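Local coordinates for putative cell surface protein, similar to internalin proteins (PDB 5KZS) that is of unknown function but, as an internalin-like leucine-rich-repeat surface protein of Listeria monocytogenes, probably takes part in protein-protein interactions, at residues A[220-225]-A[238-243]; A[112-117]-A[131-136]; A[245-250]-A[333-338]; A[6-11]-A[66-71]. All blocks are in the same frame, centred on the assembly; numbering follows the deposited sequence.

Contact 1: A[220-225]-A[238-243]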
loop_
_atom_site.group_PDB
_atom_site.type_symbol
_atom_site.label_atom_id
_atom_site.label_comp_id
_atom_site.label_asym_id
_atom_site.label_seq_id
_atom_site.Cartn_x
_atom_site.Cartn_y
_atom_site.Cartn_z
ATOM N N LEU A 220 6.426 -10.625 -1.107
ATOM C CA LEU A 220 5.670 -9.888 -2.099
ATOM C C LEU A 220 4.217 -10.212 -1.875
ATOM O O LEU A 220 3.720 -11.257 -2.306
ATOM C CB LEU A 220 6.107 -10.285 -3.513
ATOM C CG LEU A 220 5.355 -9.680 -4.715
ATOM C CD1 LEU A 220 5.210 -8.166 -4.633
ATOM C CD2 LEU A 220 6.067 -10.032 -6.007
ATOM N N ASN A 221 3.524 -9.328 -1.186
ATOM C CA ASN A 221 2.138 -9.588 -0.867
ATOM C C ASN A 221 1.263 -9.243 -2.065
ATOM O O ASN A 221 1.151 -8.072 -2.433
ATOM C CB ASN A 221 1.718 -8.788 0.356
ATOM C CG ASN A 221 0.384 -9.234 0.916
ATOM O OD1 ASN A 221 -0.447 -9.803 0.198
ATOM N ND2 ASN A 221 0.168 -8.985 2.209
ATOM N N LEU A 222 0.652 -10.268 -2.664
ATOM C CA LEU A 222 -0.270 -10.073 -3.775
ATOM C C LEU A 222 -1.723 -10.426 -3.469
ATOM O O LEU A 222 -2.539 -10.463 -4.383
ATOM C CB LEU A 222 0.219 -10.877 -4.972
ATOM C CG LEU A 222 1.644 -10.566 -5.432
ATOM C CD1 LEU A 222 2.005 -11.417 -6.634
ATOM C CD2 LEU A 222 1.805 -9.097 -5.779
ATOM N N ASP A 223 -2.052 -10.651 -2.194
ATOM C CA ASP A 223 -3.414 -10.988 -1.759
ATOM C C ASP A 223 -4.456 -10.021 -2.336
ATOM O O ASP A 223 -4.180 -8.867 -2.502
ATOM C CB ASP A 223 -3.479 -10.970 -0.220
ATOM C CG ASP A 223 -4.536 -11.922 0.364
ATOM O OD1 ASP A 223 -4.711 -13.047 -0.163
ATOM O OD2 ASP A 223 -5.174 -11.558 1.384
ATOM N N TYR A 224 -5.641 -10.512 -2.669
ATOM C CA TYR A 224 -6.736 -9.691 -3.210
ATOM C C TYR A 224 -6.386 -8.873 -4.464
ATOM O O TYR A 224 -6.615 -7.664 -4.534
ATOM C CB TYR A 224 -7.302 -8.793 -2.116
ATOM C CG TYR A 224 -8.136 -9.503 -1.091
ATOM C CD1 TYR A 224 -9.417 -9.943 -1.412
ATOM C CD2 TYR A 224 -7.673 -9.697 0.211
ATOM C CE1 TYR A 224 -10.214 -10.577 -0.474
ATOM C CE2 TYR A 224 -8.465 -10.328 1.165
ATOM C CZ TYR A 224 -9.735 -10.767 0.816
ATOM O OH TYR A 224 -10.542 -11.405 1.732
ATOM N N ASN A 225 -5.808 -9.553 -5.442
ATOM C CA ASN A 225 -5.565 -9.022 -6.783
ATOM C C ASN A 225 -6.225 -9.987 -7.804
ATOM O O ASN A 225 -6.935 -10.932 -7.408
ATOM C CB ASN A 225 -4.050 -8.869 -7.000
ATOM C CG ASN A 225 -3.500 -7.573 -6.407
ATOM O OD1 ASN A 225 -3.691 -6.493 -6.968
ATOM N ND2 ASN A 225 -2.807 -7.677 -5.276
ATOM N N ILE A 238 6.247 -14.925 -2.856
ATOM C CA ILE A 238 4.837 -14.544 -2.950
ATOM C C ILE A 238 4.018 -15.094 -1.790
ATOM O O ILE A 238 4.296 -16.182 -1.282
ATOM C CB ILE A 238 4.213 -14.924 -4.299
ATOM C CG1 ILE A 238 4.830 -14.049 -5.393
ATOM C CG2 ILE A 238 2.698 -14.716 -4.290
ATOM C CD1 ILE A 238 4.609 -14.535 -6.808
ATOM N N PHE A 239 3.039 -14.293 -1.362
ATOM C CA PHE A 239 1.950 -14.722 -0.491
ATOM C C PHE A 239 0.635 -14.378 -1.175
ATOM O O PHE A 239 0.374 -13.223 -1.493
ATOM C CB PHE A 239 2.033 -14.010 0.864
ATOM C CG PHE A 239 0.772 -14.107 1.699
ATOM C CD1 PHE A 239 -0.263 -13.167 1.553
ATOM C CD2 PHE A 239 0.622 -15.118 2.651
ATOM C CE1 PHE A 239 -1.419 -13.254 2.320
ATOM C CE2 PHE A 239 -0.531 -15.202 3.417
ATOM C CZ PHE A 239 -1.550 -14.270 3.255
ATOM N N ILE A 240 -0.188 -15.387 -1.408
ATOM C CA ILE A 240 -1.568 -15.183 -1.832
ATOM C C ILE A 240 -2.387 -16.205 -1.079
ATOM O O ILE A 240 -1.975 -17.360 -0.953
ATOM C CB ILE A 240 -1.758 -15.395 -3.357
ATOM C CG1 ILE A 240 -1.041 -14.289 -4.135
ATOM C CG2 ILE A 240 -3.247 -15.465 -3.739
ATOM C CD1 ILE A 240 -0.952 -14.532 -5.618
ATOM N N GLU A 241 -3.510 -15.746 -0.547
ATOM C CA GLU A 241 -4.580 -16.623 -0.097
ATOM C C GLU A 241 -5.879 -16.367 -0.836
ATOM O O GLU A 241 -6.644 -17.298 -1.071
ATOM C CB GLU A 241 -4.788 -16.495 1.411
ATOM C CG GLU A 241 -3.608 -17.073 2.187
ATOM C CD GLU A 241 -3.865 -17.277 3.677
ATOM O OE1 GLU A 241 -4.394 -16.361 4.352
ATOM O OE2 GLU A 241 -3.499 -18.367 4.167
ATOM N N ASN A 242 -6.139 -15.116 -1.191
ATOM C CA ASN A 242 -7.328 -14.766 -1.945
ATOM C C ASN A 242 -6.954 -14.111 -3.276
ATOM O O ASN A 242 -5.943 -13.416 -3.373
ATOM C CB ASN A 242 -8.191 -13.825 -1.131
ATOM C CG ASN A 242 -8.320 -14.264 0.315
ATOM O OD1 ASN A 242 -8.969 -15.266 0.609
ATOM N ND2 ASN A 242 -7.690 -13.526 1.221
ATOM N N GLN A 243 -7.784 -14.339 -4.287
ATOM C CA GLN A 243 -7.533 -13.848 -5.642
ATOM C C GLN A 243 -8.829 -14.036 -6.429
ATOM O O GLN A 243 -9.529 -15.028 -6.238
ATOM C CB GLN A 243 -6.362 -14.611 -6.284
ATOM C CG GLN A 243 -5.571 -13.827 -7.326
ATOM C CD GLN A 243 -4.553 -12.804 -6.789
ATOM O OE1 GLN A 243 -3.977 -12.035 -7.572
ATOM N NE2 GLN A 243 -4.300 -12.813 -5.483
#
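D223 swings its carboxylate away from its own backbone N (chi1 -151°), which lays it against the backbone of E241 and N242, while N242, with CG turned back beside its backbone N (chi1 -44°), brings its amide alongside the Y224 ring. D223 OD1 takes two backbone N-H groups: N242 N at 2.7 Å, nearly in line with the C-O bond, and E241 N from the anti side. D223 OD2 receives N242 ND2 on its syn side at 3.2 Å, a more bent bond. The other end of that amide, N242 OD1, is held by the backbone N of G330 and E329. N242 CB sits over the centre of the Y224 ring, a CH-pi contact 3.9 Å from the centroid, and Y224 N donates to N242 O.

Q243 bends at chi2 (78°) to return its amide to 220-225, where NE2 reaches L222 O at 3.1 Å; N225 ND2 binds the same oxygen from the opposite face of its plane. N221 OD1 accepts from D223 N, an Asx turn, and touches the edge of the F239 ring at CD1 (3.6 Å). On the buried side L222 CB meets I240 CG1 at 3.7 Å, and L222 CD1 rests on I238.

Parallel ladder bonds, F239 N to L220 O and L222 N to F239 O, join strands 219-221 and 238-239. Short parallel strands, inward leucine and isoleucine, and a ladder asparagine, N225, bonded back to L199 O and L204 N, are hallmarks of a leucine-rich-repeat solenoid, here at its last coil.

Contact 2: A[112-117]-A[131-136]; sequences RNLSLP and SGSNLI
L114 is bonded through both its backbone polar groups: its N gives a straight bond to N134 O (3.0 Å), and its O receives I136 N at 2.8 Å. N134 N completes the parallel ladder by donating to R112 O at 2.9 Å. Beside the backbone, the amides of N113 and N134 lie at an angle of 40° to each other, and N134 ND2 makes a weak bond to N113 OD1 at 3.3 Å.

Carbon-to-carbon packing flanks this ladder. I136 carries CG1 beside its own backbone N (chi1 -49°), which leads CD1 to N113 CB at 3.6 Å, while S133 CB packs on L114 CD1 at 3.7 Å. L135 CD1 reaches only as far as the L114 carbonyl oxygen.

The guanidinium of R112 leads away from 131-136: NH2 forms a salt bridge with E56 and NE bonds to the F82 carbonyl, tying this strand to earlier coils. On one flank S115 is backbone-bonded to T87; on the other, G132 and L135 are bonded to A154 and M156. Strands 113-114 and 134-135 form a small two-stranded parallel sheet, separate from the nine-stranded one that includes strands 100-103 and 127-129.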
loop_
_atom_site.group_PDB
_atom_site.type_symbol
_atom_site.label_atom_id
_atom_site.label_comp_id
_atom_site.label_asym_id
_atom_site.label_seq_id
_atom_site.Cartn_x
_atom_site.Cartn_y
_atom_site.Cartn_z
ATOM N N ARG A 112 -9.386 12.898 3.723
ATOM C CA ARG A 112 -8.338 13.912 3.653
ATOM C C ARG A 112 -7.440 13.708 2.436
ATOM O O ARG A 112 -7.225 12.581 1.998
ATOM C CB ARG A 112 -7.475 13.906 4.914
ATOM C CG ARG A 112 -8.198 14.285 6.194
ATOM C CD ARG A 112 -8.574 15.748 6.283
ATOM N NE ARG A 112 -9.393 15.960 7.477
ATOM C CZ ARG A 112 -10.708 16.207 7.517
ATOM N NH1 ARG A 112 -11.446 16.332 6.415
ATOM N NH2 ARG A 112 -11.299 16.344 8.706
ATOM N N ASN A 113 -6.909 14.814 1.915
ATOM C CA ASN A 113 -5.915 14.795 0.846
ATOM C C ASN A 113 -4.536 15.206 1.367
ATOM O O ASN A 113 -4.438 16.097 2.212
ATOM C CB ASN A 113 -6.348 15.737 -0.263
ATOM C CG ASN A 113 -7.790 15.531 -0.657
ATOM O OD1 ASN A 113 -8.137 14.534 -1.292
ATOM N ND2 ASN A 113 -8.644 16.467 -0.265
ATOM N N LEU A 114 -3.492 14.548 0.857
ATOM C CA LEU A 114 -2.092 14.865 1.171
ATOM C C LEU A 114 -1.171 14.818 -0.059
ATOM O O LEU A 114 -1.293 13.929 -0.892
ATOM C CB LEU A 114 -1.538 13.868 2.181
ATOM C CG LEU A 114 -2.118 13.806 3.581
ATOM C CD1 LEU A 114 -1.454 12.664 4.327
ATOM C CD2 LEU A 114 -1.893 15.112 4.330
ATOM N N SER A 115 -0.240 15.759 -0.156
ATOM C CA SER A 115 0.849 15.687 -1.128
ATOM C C SER A 115 2.114 15.319 -0.382
ATOM O O SER A 115 2.189 15.487 0.829
ATOM C CB SER A 115 1.038 17.028 -1.857
ATOM O OG SER A 115 1.548 18.056 -1.006
ATOM N N LEU A 116 3.112 14.849 -1.115
ATOM C CA LEU A 116 4.401 14.474 -0.549
ATOM C C LEU A 116 5.501 15.240 -1.273
ATOM O O LEU A 116 5.817 14.905 -2.412
ATOM C CB LEU A 116 4.614 12.960 -0.698
ATOM C CG LEU A 116 6.030 12.398 -0.450
ATOM C CD1 LEU A 116 6.687 12.951 0.826
ATOM C CD2 LEU A 116 5.979 10.880 -0.417
ATOM N N PRO A 117 6.089 16.271 -0.622
ATOM C CA PRO A 117 7.233 16.990 -1.207
ATOM C C PRO A 117 8.464 16.116 -1.488
ATOM O O PRO A 117 8.618 15.046 -0.924
ATOM C CB PRO A 117 7.573 18.036 -0.133
ATOM C CG PRO A 117 6.299 18.280 0.590
ATOM C CD PRO A 117 5.562 16.965 0.573
ATOM N N SER A 131 -0.512 6.752 4.841
ATOM C CA SER A 131 -1.586 5.870 4.448
ATOM C C SER A 131 -2.921 6.403 4.919
ATOM O O SER A 131 -2.985 7.038 5.951
ATOM C CB SER A 131 -1.337 4.479 5.047
ATOM O OG SER A 131 -0.018 4.009 4.773
ATOM N N GLY A 132 -3.978 6.165 4.159
ATOM C CA GLY A 132 -5.338 6.513 4.575
ATOM C C GLY A 132 -5.865 7.824 4.035
ATOM O O GLY A 132 -7.047 8.136 4.218
ATOM N N SER A 133 -4.999 8.586 3.360
ATOM C CA SER A 133 -5.375 9.853 2.745
ATOM C C SER A 133 -5.116 9.817 1.226
ATOM O O SER A 133 -4.114 9.253 0.772
ATOM C CB SER A 133 -4.587 10.980 3.408
ATOM O OG SER A 133 -4.802 10.981 4.810
ATOM N N ASN A 134 -6.020 10.421 0.447
ATOM C CA ASN A 134 -5.870 10.468 -1.016
ATOM C C ASN A 134 -4.591 11.203 -1.359
ATOM O O ASN A 134 -4.389 12.323 -0.875
ATOM C CB ASN A 134 -7.016 11.226 -1.689
ATOM C CG ASN A 134 -8.375 10.610 -1.426
ATOM O OD1 ASN A 134 -8.517 9.386 -1.292
ATOM N ND2 ASN A 134 -9.396 11.463 -1.363
ATOM N N LEU A 135 -3.733 10.597 -2.173
ATOM C CA LEU A 135 -2.527 11.271 -2.623
ATOM C C LEU A 135 -2.894 12.331 -3.675
ATOM O O LEU A 135 -3.633 12.043 -4.609
ATOM C CB LEU A 135 -1.520 10.273 -3.189
ATOM C CG LEU A 135 -0.122 10.819 -3.495
ATOM C CD1 LEU A 135 0.596 11.212 -2.216
ATOM C CD2 LEU A 135 0.695 9.784 -4.242
ATOM N N ILE A 136 -2.411 13.559 -3.480
ATOM C CA ILE A 136 -2.533 14.626 -4.467
ATOM C C ILE A 136 -1.271 14.556 -5.316
ATOM O O ILE A 136 -0.137 14.542 -4.781
ATOM C CB ILE A 136 -2.634 16.049 -3.861
ATOM C CG1 ILE A 136 -3.689 16.118 -2.750
ATOM C CG2 ILE A 136 -2.973 17.064 -4.961
ATOM C CD1 ILE A 136 -3.557 17.348 -1.879
#

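Contact 3: A[245-250]-A[333-338]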
loop_
_atom_site.group_PDB
_atom_site.type_symbol
_atom_site.label_atom_id
_atom_site.label_comp_id
_atom_site.label_asym_id
_atom_site.label_seq_id
_atom_site.Cartn_x
_atom_site.Cartn_y
_atom_site.Cartn_z
ATOM N N GLY A 245 -10.548 -13.516 -10.403
ATOM C CA GLY A 245 -10.296 -13.166 -11.794
ATOM C C GLY A 245 -11.252 -13.791 -12.767
ATOM O O GLY A 245 -12.269 -14.365 -12.391
ATOM N N THR A 246 -10.929 -13.624 -14.039
ATOM C CA THR A 246 -11.583 -14.362 -15.097
ATOM C C THR A 246 -10.553 -15.021 -16.001
ATOM O O THR A 246 -9.354 -14.705 -15.996
ATOM C CB THR A 246 -12.564 -13.504 -15.944
ATOM O OG1 THR A 246 -11.846 -12.496 -16.677
ATOM C CG2 THR A 246 -13.664 -12.885 -15.050
ATOM N N VAL A 247 -11.068 -15.984 -16.745
ATOM C CA VAL A 247 -10.319 -16.677 -17.755
ATOM C C VAL A 247 -11.173 -16.483 -19.029
ATOM O O VAL A 247 -12.355 -16.110 -18.939
ATOM C CB VAL A 247 -10.042 -18.129 -17.258
ATOM C CG1 VAL A 247 -10.949 -19.169 -17.912
ATOM C CG2 VAL A 247 -8.563 -18.482 -17.398
ATOM N N PRO A 248 -10.573 -16.660 -20.215
ATOM C CA PRO A 248 -11.355 -16.334 -21.407
ATOM C C PRO A 248 -12.558 -17.249 -21.632
ATOM O O PRO A 248 -12.497 -18.457 -21.347
ATOM C CB PRO A 248 -10.341 -16.479 -22.554
ATOM C CG PRO A 248 -8.996 -16.395 -21.918
ATOM C CD PRO A 248 -9.167 -16.972 -20.540
ATOM N N ASP A 249 -13.626 -16.660 -22.166
ATOM C CA ASP A 249 -14.853 -17.393 -22.496
ATOM C C ASP A 249 -14.568 -18.444 -23.565
ATOM O O ASP A 249 -13.596 -18.320 -24.317
ATOM C CB ASP A 249 -15.941 -16.434 -22.998
ATOM C CG ASP A 249 -16.320 -15.371 -21.967
ATOM O OD1 ASP A 249 -15.833 -15.438 -20.811
ATOM O OD2 ASP A 249 -17.105 -14.464 -22.318
ATOM N N GLN A 250 -15.407 -19.479 -23.621
ATOM C CA GLN A 250 -15.215 -20.590 -24.563
ATOM C C GLN A 250 -16.516 -21.041 -25.186
ATOM O O GLN A 250 -17.600 -20.825 -24.635
ATOM C CB GLN A 250 -14.552 -21.794 -23.881
ATOM C CG GLN A 250 -13.035 -21.715 -23.774
ATOM C CD GLN A 250 -12.420 -22.955 -23.143
ATOM O OE1 GLN A 250 -12.915 -24.062 -23.307
ATOM N NE2 GLN A 250 -11.328 -22.771 -22.419
ATOM N N TYR A 333 -12.089 -17.903 -10.249
ATOM C CA TYR A 333 -11.923 -17.470 -11.629
ATOM C C TYR A 333 -13.188 -17.831 -12.374
ATOM O O TYR A 333 -13.620 -18.977 -12.318
ATOM C CB TYR A 333 -10.667 -18.093 -12.245
ATOM C CG TYR A 333 -9.436 -17.565 -11.571
ATOM C CD1 TYR A 333 -8.850 -16.382 -11.993
ATOM C CD2 TYR A 333 -8.907 -18.199 -10.446
ATOM C CE1 TYR A 333 -7.739 -15.857 -11.335
ATOM C CE2 TYR A 333 -7.799 -17.690 -9.784
ATOM C CZ TYR A 333 -7.212 -16.514 -10.224
ATOM O OH TYR A 333 -6.102 -15.996 -9.573
ATOM N N ASP A 334 -13.804 -16.839 -13.013
ATOM C CA ASP A 334 -15.065 -17.014 -13.739
ATOM C C ASP A 334 -14.893 -16.969 -15.268
ATOM O O ASP A 334 -13.920 -16.408 -15.792
ATOM C CB ASP A 334 -16.062 -15.922 -13.333
ATOM C CG ASP A 334 -16.236 -15.808 -11.829
ATOM O OD1 ASP A 334 -15.806 -16.712 -11.087
ATOM O OD2 ASP A 334 -16.813 -14.799 -11.387
ATOM N N TRP A 335 -15.842 -17.577 -15.977
ATOM C CA TRP A 335 -15.969 -17.389 -17.422
ATOM C C TRP A 335 -17.322 -17.893 -17.904
ATOM O O TRP A 335 -17.973 -18.686 -17.226
ATOM C CB TRP A 335 -14.835 -18.084 -18.188
ATOM C CG TRP A 335 -14.935 -19.559 -18.230
ATOM C CD1 TRP A 335 -15.399 -20.315 -19.264
ATOM C CD2 TRP A 335 -14.560 -20.472 -17.201
ATOM N NE1 TRP A 335 -15.338 -21.643 -18.945
ATOM C CE2 TRP A 335 -14.826 -21.771 -17.680
ATOM C CE3 TRP A 335 -14.029 -20.323 -15.914
ATOM C CZ2 TRP A 335 -14.574 -22.923 -16.917
ATOM C CZ3 TRP A 335 -13.785 -21.477 -15.146
ATOM C CH2 TRP A 335 -14.058 -22.756 -15.657
ATOM N N VAL A 336 -17.734 -17.403 -19.070
ATOM C CA VAL A 336 -18.951 -17.854 -19.728
ATOM C C VAL A 336 -18.567 -18.968 -20.700
ATOM O O VAL A 336 -17.662 -18.787 -21.514
ATOM C CB VAL A 336 -19.650 -16.704 -20.489
ATOM C CG1 VAL A 336 -20.828 -17.223 -21.322
ATOM C CG2 VAL A 336 -20.110 -15.623 -19.519
ATOM N N LEU A 337 -19.257 -20.104 -20.598
ATOM C CA LEU A 337 -19.108 -21.238 -21.525
ATOM C C LEU A 337 -20.393 -21.469 -22.325
ATOM O O LEU A 337 -21.440 -21.794 -21.748
ATOM C CB LEU A 337 -18.780 -22.517 -20.757
ATOM C CG LEU A 337 -18.418 -23.754 -21.581
ATOM C CD1 LEU A 337 -17.061 -23.564 -22.243
ATOM C CD2 LEU A 337 -18.413 -24.987 -20.695
ATOM N N THR A 338 -20.303 -21.306 -23.645
ATOM C CA THR A 338 -21.426 -21.562 -24.537
ATOM C C THR A 338 -21.324 -22.990 -25.073
ATOM O O THR A 338 -20.285 -23.391 -25.601
ATOM C CB THR A 338 -21.459 -20.538 -25.679
ATOM O OG1 THR A 338 -21.645 -19.233 -25.115
ATOM C CG2 THR A 338 -22.590 -20.835 -26.673
#
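Backbone hydrogen bonds pair G245 with Y333 and T246 with D334 in a first parallel ladder: D334 N donates to G245 O and V247 N to D334 O, both at 3.0 Å. A second ladder pairs Q250 with L337, with Q250 N bonded to V336 O and T338 N to Q250 O at 2.9 Å. Between them the register slips by one residue, as 247-249 bows away from the straight strand.

One side chain bridges this break. D249 OD1 accepts V336 N at 3.2 Å from above the carboxylate plane, standing in for a backbone carbonyl. Its CG is turned beside its own backbone N (chi1 -60°), bringing the carboxylate back over V336.

Apolar and aromatic contacts fill in the faces. W335 CB lies under the bow, 3.3 Å from V247 O, and V247 CG1 lies over one face of the indole toward its rim, 3.8 Å from CE3. L337 CD1 meets Q250 CB at 3.5 Å. The Y333 ring lies close against the glycine backbone, its CD1 3.5 Å from G245 CA.

Polar ends reach other strands: Q250 NE2 bonds to the T259 carbonyl and Y333 OH to that of L227. I260 of strand 258-261 packs on both V247 and W335. A first strand joined in parallel to the last, at the edge of an otherwise antiparallel sheet, is consistent with the immunoglobulin-like domain that follows the repeats in internalins.

Contact 4: A[6-11]-A[66-71]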
loop_
_atom_site.group_PDB
_atom_site.type_symbol
_atom_site.label_atom_id
_atom_site.label_comp_id
_atom_site.label_asym_id
_atom_site.label_seq_id
_atom_site.Cartn_x
_atom_site.Cartn_y
_atom_site.Cartn_z
ATOM N N ASP A 6 14.936 33.505 10.686
ATOM C CA ASP A 6 13.542 33.259 11.132
ATOM C C ASP A 6 13.398 32.899 12.609
ATOM O O ASP A 6 12.283 32.931 13.119
ATOM C CB ASP A 6 12.803 32.181 10.323
ATOM C CG ASP A 6 12.948 32.345 8.820
ATOM O OD1 ASP A 6 13.280 33.459 8.352
ATOM O OD2 ASP A 6 12.697 31.347 8.102
ATOM N N LEU A 7 14.492 32.554 13.292
ATOM C CA LEU A 7 14.409 32.030 14.659
ATOM C C LEU A 7 14.002 33.112 15.646
ATOM O O LEU A 7 14.703 34.111 15.787
ATOM C CB LEU A 7 15.745 31.408 15.110
ATOM C CG LEU A 7 16.147 30.039 14.538
ATOM C CD1 LEU A 7 17.459 29.574 15.159
ATOM C CD2 LEU A 7 15.055 29.005 14.758
ATOM N N TYR A 8 12.873 32.897 16.325
ATOM C CA TYR A 8 12.378 33.821 17.343
ATOM C C TYR A 8 13.326 33.769 18.524
ATOM O O TYR A 8 13.838 32.696 18.848
ATOM C CB TYR A 8 10.976 33.432 17.791
ATOM C CG TYR A 8 10.170 34.581 18.307
ATOM C CD1 TYR A 8 9.428 35.354 17.444
ATOM C CD2 TYR A 8 10.134 34.893 19.663
ATOM C CE1 TYR A 8 8.672 36.415 17.897
ATOM C CE2 TYR A 8 9.381 35.962 20.130
ATOM C CZ TYR A 8 8.647 36.718 19.233
ATOM O OH TYR A 8 7.887 37.784 19.641
ATOM N N PRO A 9 13.587 34.921 19.164
ATOM C CA PRO A 9 14.566 34.883 20.233
ATOM C C PRO A 9 13.914 34.493 21.551
ATOM O O PRO A 9 12.759 34.865 21.824
ATOM C CB PRO A 9 15.068 36.314 20.276
ATOM C CG PRO A 9 13.868 37.130 19.924
ATOM C CD PRO A 9 13.064 36.289 18.966
ATOM N N LEU A 10 14.665 33.757 22.358
ATOM C CA LEU A 10 14.151 33.166 23.579
ATOM C C LEU A 10 14.876 33.780 24.759
ATOM O O LEU A 10 16.025 34.182 24.608
ATOM C CB LEU A 10 14.377 31.654 23.533
ATOM C CG LEU A 10 13.743 30.944 22.327
ATOM C CD1 LEU A 10 14.129 29.469 22.314
ATOM C CD2 LEU A 10 12.224 31.113 22.301
ATOM N N PRO A 11 14.258 33.843 25.942
ATOM C CA PRO A 11 12.944 33.244 26.257
ATOM C C PRO A 11 11.733 33.995 25.698
ATOM O O PRO A 11 11.840 35.156 25.415
ATOM C CB PRO A 11 12.899 33.301 27.791
ATOM C CG PRO A 11 14.288 33.628 28.261
ATOM C CD PRO A 11 15.190 33.796 27.087
ATOM N N LEU A 66 6.633 26.631 12.398
ATOM C CA LEU A 66 7.627 25.773 13.057
ATOM C C LEU A 66 9.089 26.097 12.753
ATOM O O LEU A 66 9.966 25.731 13.534
ATOM C CB LEU A 66 7.388 24.296 12.706
ATOM C CG LEU A 66 6.119 23.645 13.235
ATOM C CD1 LEU A 66 5.925 22.295 12.573
ATOM C CD2 LEU A 66 6.174 23.505 14.747
ATOM N N GLU A 67 9.380 26.755 11.642
ATOM C CA GLU A 67 10.758 27.174 11.421
ATOM C C GLU A 67 11.165 28.428 12.208
ATOM O O GLU A 67 12.274 28.939 12.015
ATOM C CB GLU A 67 11.096 27.279 9.933
ATOM C CG GLU A 67 10.483 28.423 9.153
ATOM C CD GLU A 67 10.637 28.188 7.666
ATOM O OE1 GLU A 67 11.454 28.903 7.053
ATOM O OE2 GLU A 67 9.976 27.268 7.123
ATOM N N ARG A 68 10.283 28.906 13.095
ATOM C CA ARG A 68 10.615 29.949 14.074
ATOM C C ARG A 68 11.294 29.395 15.340
ATOM O O ARG A 68 11.686 30.187 16.200
ATOM C CB ARG A 68 9.362 30.764 14.454
ATOM C CG ARG A 68 8.757 31.540 13.289
ATOM C CD ARG A 68 7.271 31.824 13.453
ATOM N NE ARG A 68 7.002 32.698 14.590
ATOM C CZ ARG A 68 7.165 34.026 14.609
ATOM N NH1 ARG A 68 7.607 34.688 13.536
ATOM N NH2 ARG A 68 6.883 34.712 15.719
ATOM N N ALA A 69 11.441 28.067 15.468
ATOM C CA ALA A 69 12.182 27.489 16.602
ATOM C C ALA A 69 13.096 26.381 16.142
ATOM O O ALA A 69 12.746 25.682 15.219
ATOM C CB ALA A 69 11.214 26.968 17.652
HETATM N N MSE A 70 14.252 26.224 16.793
HETATM C CA MSE A 70 15.220 25.174 16.453
HETATM C C MSE A 70 14.889 23.936 17.232
HETATM O O MSE A 70 14.891 23.959 18.469
HETATM C CB MSE A 70 16.653 25.607 16.772
HETATM C CG MSE A 70 17.745 24.651 16.280
HETATM SE SE MSE A 70 17.646 24.260 14.330
HETATM C CE MSE A 70 19.558 23.952 13.926
ATOM N N PHE A 71 14.582 22.849 16.518
ATOM C CA PHE A 71 14.311 21.543 17.125
ATOM C C PHE A 71 15.511 20.631 16.911
ATOM O O PHE A 71 15.512 19.820 15.997
ATOM C CB PHE A 71 13.050 20.929 16.519
ATOM C CG PHE A 71 11.807 21.723 16.777
ATOM C CD1 PHE A 71 11.153 21.637 18.011
ATOM C CD2 PHE A 71 11.281 22.562 15.800
ATOM C CE1 PHE A 71 9.995 22.372 18.257
ATOM C CE2 PHE A 71 10.125 23.296 16.045
ATOM C CZ PHE A 71 9.481 23.207 17.279
#
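The backbones of 6-11 and 66-71 approach most closely at L7 and R68, where Y8 N donates to R68 O at 3.0 Å and D6 O faces R68 CA in a CA-H...O contact.

R68 runs beside Y8, its chain bent at chi3 (64°) so that the guanidinium comes up obliquely to the tyrosine: NH2 lies 3.1 Å from Y8 CD1, with the two planes 51° apart. What fixes the guanidinium is a pair of carbonyls, V17 O bonded to NE and D16 O to NH2, and the same two residues touch the Y8 side chain. L7 starts away from 66-71, but its CD2 returns to pack 3.5 Å from M70 N and 3.6 Å from A69 C, with the selenomethionine M70 CB a little farther off.

At the exposed outer end D6 and E67 bring two carboxylates close, D6 OD2 lying 2.9 Å from E67 OE1 with their planes nearly coplanar, a meeting of like charges that is probably unfavourable.

The contact lies at the surface. Segment 6-11 leads into strand 12-13. Segment 66-71 holds the end of a 3-10 segment after helix 60-64 and then runs toward strand 76-79. Y8 and L10 rest on helix 14-17, and L10 also on helix 42-46, laying the chain start across the small helical cap. Separately, L66 and F71 anchor 66-71 on M27 of helix 21-31.

Overall arrangement
The four contacts follow the length of an elongated chain, with contact 4 at the N-terminal cap and contact 3 in the C-terminal sheet, their centres about 65 Å apart on opposite sides of the middle. Contact 1 is the buried one, rich in side-chain hydrogen bonds to backbone; contacts 2 and 3 are partly buried and rest mainly on parallel ladders, and contact 4 is a surface contact with a single cross-segment hydrogen bond. Contacts 1 and 3 are neighbours: strands 238-239 and 243-252 follow each other, and Q243 CG packs on Y333 OH at 3.2 Å, joining repeats to the last domain. The remaining pairs do not touch.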